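Local coordinates for protein leucine--tRNA ligase (Agrobacterium radiobacter, PDB 5AH5) that probably joins leucine to tRNA(Leu) at the expense of ATP, as a class I aminoacyl-tRNA synthetase that also carries an editing domain, at residues G172-K183 / I286-R294. Sequence-based numbering, arbitrary orientation.
Sequences GKGWRSGAAVYK and ILVLSSEER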
loop_
_atom_site.group_PDB
_atom_site.type_symbol
_atom_site.label_atom_id
_atom_site.label_comp_id
_atom_site.label_asym_id
_atom_site.label_seq_id
_atom_site.Cartn_x
_atom_site.Cartn_y
_atom_site.Cartn_z
ATOM N N GLY B 172 8.600 -15.863 13.117
ATOM C CA GLY B 172 9.974 -16.166 13.489
ATOM C C GLY B 172 10.970 -16.400 12.367
ATOM O O GLY B 172 12.132 -16.719 12.647
ATOM N N LYS B 173 10.548 -16.208 11.121
ATOM C CA LYS B 173 11.355 -16.520 9.970
ATOM C C LYS B 173 11.751 -15.281 9.187
ATOM O O LYS B 173 11.141 -14.228 9.279
ATOM C CB LYS B 173 10.630 -17.498 9.053
ATOM C CG LYS B 173 10.418 -18.864 9.702
ATOM C CD LYS B 173 9.355 -19.657 8.955
ATOM C CE LYS B 173 8.699 -20.730 9.825
ATOM N NZ LYS B 173 7.262 -20.887 9.436
ATOM N N GLY B 174 12.824 -15.421 8.437
ATOM C CA GLY B 174 13.312 -14.335 7.608
ATOM C C GLY B 174 12.392 -14.092 6.416
ATOM O O GLY B 174 11.937 -15.043 5.773
ATOM N N TRP B 175 12.151 -12.806 6.162
ATOM C CA TRP B 175 11.300 -12.310 5.083
ATOM C C TRP B 175 11.405 -13.065 3.752
ATOM O O TRP B 175 10.405 -13.379 3.077
ATOM C CB TRP B 175 11.703 -10.816 4.901
ATOM C CG TRP B 175 11.061 -10.104 3.835
ATOM C CD1 TRP B 175 9.714 -10.112 3.523
ATOM C CD2 TRP B 175 11.686 -9.213 2.916
ATOM N NE1 TRP B 175 9.482 -9.291 2.443
ATOM C CE2 TRP B 175 10.670 -8.719 2.056
ATOM C CE3 TRP B 175 12.995 -8.764 2.746
ATOM C CZ2 TRP B 175 10.940 -7.827 1.030
ATOM C CZ3 TRP B 175 13.267 -7.884 1.735
ATOM C CH2 TRP B 175 12.252 -7.415 0.886
ATOM N N ARG B 176 12.625 -13.339 3.338
ATOM C CA ARG B 176 12.837 -13.977 2.054
ATOM C C ARG B 176 13.288 -15.445 2.204
ATOM O O ARG B 176 13.005 -16.243 1.336
ATOM C CB ARG B 176 13.909 -13.230 1.235
ATOM C CG ARG B 176 13.654 -11.751 1.018
ATOM C CD ARG B 176 12.422 -11.483 0.174
ATOM N NE ARG B 176 12.558 -11.952 -1.209
ATOM C CZ ARG B 176 11.750 -11.560 -2.191
ATOM N NH1 ARG B 176 10.726 -10.722 -1.932
ATOM N NH2 ARG B 176 11.927 -12.010 -3.442
ATOM N N SER B 177 14.081 -15.756 3.224
ATOM C CA SER B 177 14.667 -17.093 3.331
ATOM C C SER B 177 13.648 -18.147 3.831
ATOM O O SER B 177 13.702 -19.307 3.428
ATOM C CB SER B 177 15.809 -17.043 4.312
ATOM O OG SER B 177 15.371 -16.640 5.585
ATOM N N GLY B 178 12.754 -17.705 4.711
ATOM C CA GLY B 178 11.858 -18.601 5.406
ATOM C C GLY B 178 12.616 -19.395 6.477
ATOM O O GLY B 178 12.054 -20.328 7.013
ATOM N N ALA B 179 13.862 -18.988 6.802
ATOM C CA ALA B 179 14.728 -19.634 7.790
ATOM C C ALA B 179 14.511 -19.036 9.108
ATOM O O ALA B 179 14.213 -17.841 9.207
ATOM C CB ALA B 179 16.198 -19.437 7.432
ATOM N N ALA B 180 14.699 -19.859 10.143
ATOM C CA ALA B 180 14.595 -19.419 11.524
ATOM C C ALA B 180 15.632 -18.360 11.781
ATOM O O ALA B 180 16.788 -18.515 11.393
ATOM C CB ALA B 180 14.781 -20.597 12.510
ATOM N N VAL B 181 15.223 -17.325 12.471
ATOM C CA VAL B 181 16.029 -16.153 12.732
ATOM C C VAL B 181 16.559 -16.256 14.154
ATOM O O VAL B 181 15.875 -16.808 15.028
ATOM C CB VAL B 181 15.167 -14.897 12.478
ATOM C CG1 VAL B 181 15.756 -13.680 13.107
ATOM C CG2 VAL B 181 15.074 -14.648 10.965
ATOM N N TYR B 182 17.781 -15.762 14.362
ATOM C CA TYR B 182 18.417 -15.719 15.674
ATOM C C TYR B 182 18.659 -14.288 16.021
ATOM O O TYR B 182 18.438 -13.427 15.168
ATOM C CB TYR B 182 19.739 -16.508 15.635
ATOM C CG TYR B 182 19.499 -17.984 15.467
ATOM C CD1 TYR B 182 19.166 -18.483 14.228
ATOM C CD2 TYR B 182 19.559 -18.878 16.564
ATOM C CE1 TYR B 182 18.928 -19.821 14.033
ATOM C CE2 TYR B 182 19.313 -20.237 16.385
ATOM C CZ TYR B 182 18.997 -20.704 15.103
ATOM O OH TYR B 182 18.701 -22.017 14.798
ATOM N N LYS B 183 19.052 -14.027 17.270
ATOM C CA LYS B 183 19.404 -12.695 17.750
ATOM C C LYS B 183 20.899 -12.619 18.122
ATOM O O LYS B 183 21.379 -13.441 18.860
ATOM C CB LYS B 183 18.580 -12.319 18.981
ATOM C CG LYS B 183 17.114 -11.963 18.714
ATOM C CD LYS B 183 16.863 -10.470 18.447
ATOM C CE LYS B 183 15.608 -9.959 19.169
ATOM N NZ LYS B 183 15.386 -8.481 19.058
ATOM N N ILE B 286 20.051 -19.558 26.822
ATOM C CA ILE B 286 18.766 -19.001 26.357
ATOM C C ILE B 286 19.025 -18.115 25.136
ATOM O O ILE B 286 18.394 -18.309 24.093
ATOM C CB ILE B 286 18.017 -18.201 27.444
ATOM C CG1 ILE B 286 17.683 -19.090 28.646
ATOM C CG2 ILE B 286 16.724 -17.595 26.879
ATOM C CD1 ILE B 286 16.767 -20.267 28.343
ATOM N N LEU B 287 19.988 -17.201 25.270
ATOM C CA LEU B 287 20.387 -16.269 24.194
ATOM C C LEU B 287 20.820 -16.928 22.883
ATOM O O LEU B 287 20.705 -16.320 21.844
ATOM C CB LEU B 287 21.504 -15.325 24.655
ATOM C CG LEU B 287 21.235 -14.466 25.893
ATOM C CD1 LEU B 287 22.452 -13.602 26.190
ATOM C CD2 LEU B 287 20.006 -13.606 25.723
ATOM N N VAL B 288 21.320 -18.153 22.939
ATOM C CA VAL B 288 21.600 -18.956 21.738
ATOM C C VAL B 288 20.332 -19.424 20.973
ATOM O O VAL B 288 20.411 -19.851 19.834
ATOM C CB VAL B 288 22.557 -20.139 22.118
ATOM C CG1 VAL B 288 22.402 -21.393 21.254
ATOM C CG2 VAL B 288 23.999 -19.651 22.054
ATOM N N LEU B 289 19.162 -19.357 21.592
ATOM C CA LEU B 289 17.955 -19.914 20.975
ATOM C C LEU B 289 17.443 -19.023 19.854
ATOM O O LEU B 289 17.571 -17.808 19.924
ATOM C CB LEU B 289 16.856 -20.104 22.027
ATOM C CG LEU B 289 17.229 -21.108 23.137
ATOM C CD1 LEU B 289 16.141 -21.094 24.201
ATOM C CD2 LEU B 289 17.467 -22.503 22.556
ATOM N N SER B 290 16.864 -19.653 18.843
ATOM C CA SER B 290 16.165 -18.945 17.790
ATOM C C SER B 290 14.970 -18.165 18.414
ATOM O O SER B 290 14.603 -18.417 19.555
ATOM C CB SER B 290 15.768 -19.920 16.665
ATOM O OG SER B 290 14.662 -20.697 17.030
ATOM N N SER B 291 14.441 -17.166 17.708
ATOM C CA SER B 291 13.331 -16.363 18.200
ATOM C C SER B 291 12.073 -17.222 18.409
ATOM O O SER B 291 11.419 -17.024 19.393
ATOM C CB SER B 291 13.032 -15.203 17.250
ATOM O OG SER B 291 14.194 -14.403 17.116
ATOM N N GLU B 292 11.777 -18.137 17.469
ATOM C CA GLU B 292 10.799 -19.252 17.593
ATOM C C GLU B 292 10.932 -20.094 18.885
ATOM O O GLU B 292 10.011 -20.115 19.683
ATOM C CB GLU B 292 10.995 -20.257 16.460
ATOM C CG GLU B 292 10.380 -19.923 15.126
ATOM C CD GLU B 292 10.757 -20.924 14.037
ATOM O OE1 GLU B 292 11.769 -21.665 14.203
ATOM O OE2 GLU B 292 10.040 -20.947 12.998
ATOM N N GLU B 293 12.064 -20.794 19.050
ATOM C CA GLU B 293 12.374 -21.627 20.254
ATOM C C GLU B 293 12.297 -20.852 21.554
ATOM O O GLU B 293 11.915 -21.406 22.570
ATOM C CB GLU B 293 13.784 -22.244 20.154
ATOM C CG GLU B 293 13.913 -23.363 19.124
ATOM C CD GLU B 293 15.330 -23.551 18.557
ATOM O OE1 GLU B 293 16.301 -22.908 19.052
ATOM O OE2 GLU B 293 15.472 -24.345 17.591
ATOM N N ARG B 294 12.659 -19.573 21.509
ATOM C CA ARG B 294 12.682 -18.682 22.687
ATOM C C ARG B 294 11.291 -18.391 23.253
ATOM O O ARG B 294 11.168 -17.994 24.428
ATOM C CB ARG B 294 13.399 -17.365 22.308
ATOM C CG ARG B 294 13.499 -16.259 23.343
ATOM C CD ARG B 294 14.262 -16.689 24.580
ATOM N NE ARG B 294 13.825 -15.914 25.735
ATOM C CZ ARG B 294 14.380 -14.778 26.166
ATOM N NH1 ARG B 294 15.452 -14.221 25.556
ATOM N NH2 ARG B 294 13.856 -14.193 27.253
HETATM O O HOH W 1 13.277 -18.296 14.751
#
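One carbonyl, Val181 O, is shared between a backbone N-H and a water at the seam between the two segments. Ser291 N donates to Val181 O over 3.1 Å, nearly straight at 169°. The water gives its hydrogens to Val181 O and Gly172 O and accepts from Glu292 N at 3.1 Å, so two successive amides of 286-294 are met, one directly and one through solvent. Beside this link the Tyr182 ring carries Ser290 CB over one face in a CH-pi contact, 3.8 Å from the ring centroid; Val288 O lies at the ring's edge, 3.5 Å from Tyr182 CD2. Ser290 OG accepts from Glu293 N, an ST motif within 290-293. Farther out, the extended Glu292 chain brings OE1 to 3.6 Å from Ala180 CB, while OE2 meets the aliphatic part of Lys173, 3.5 Å from CE; the ammonium itself is paired with Asp171. Ser291 OG is buried here without a polar partner in the model. The contact docks the loop following helix 277-287, in the editing-domain region, onto the start of strand 182-191 in the class I synthetase region, consistent with the junction between the catalytic part and the inserted editing domain of a leucyl-tRNA synthetase.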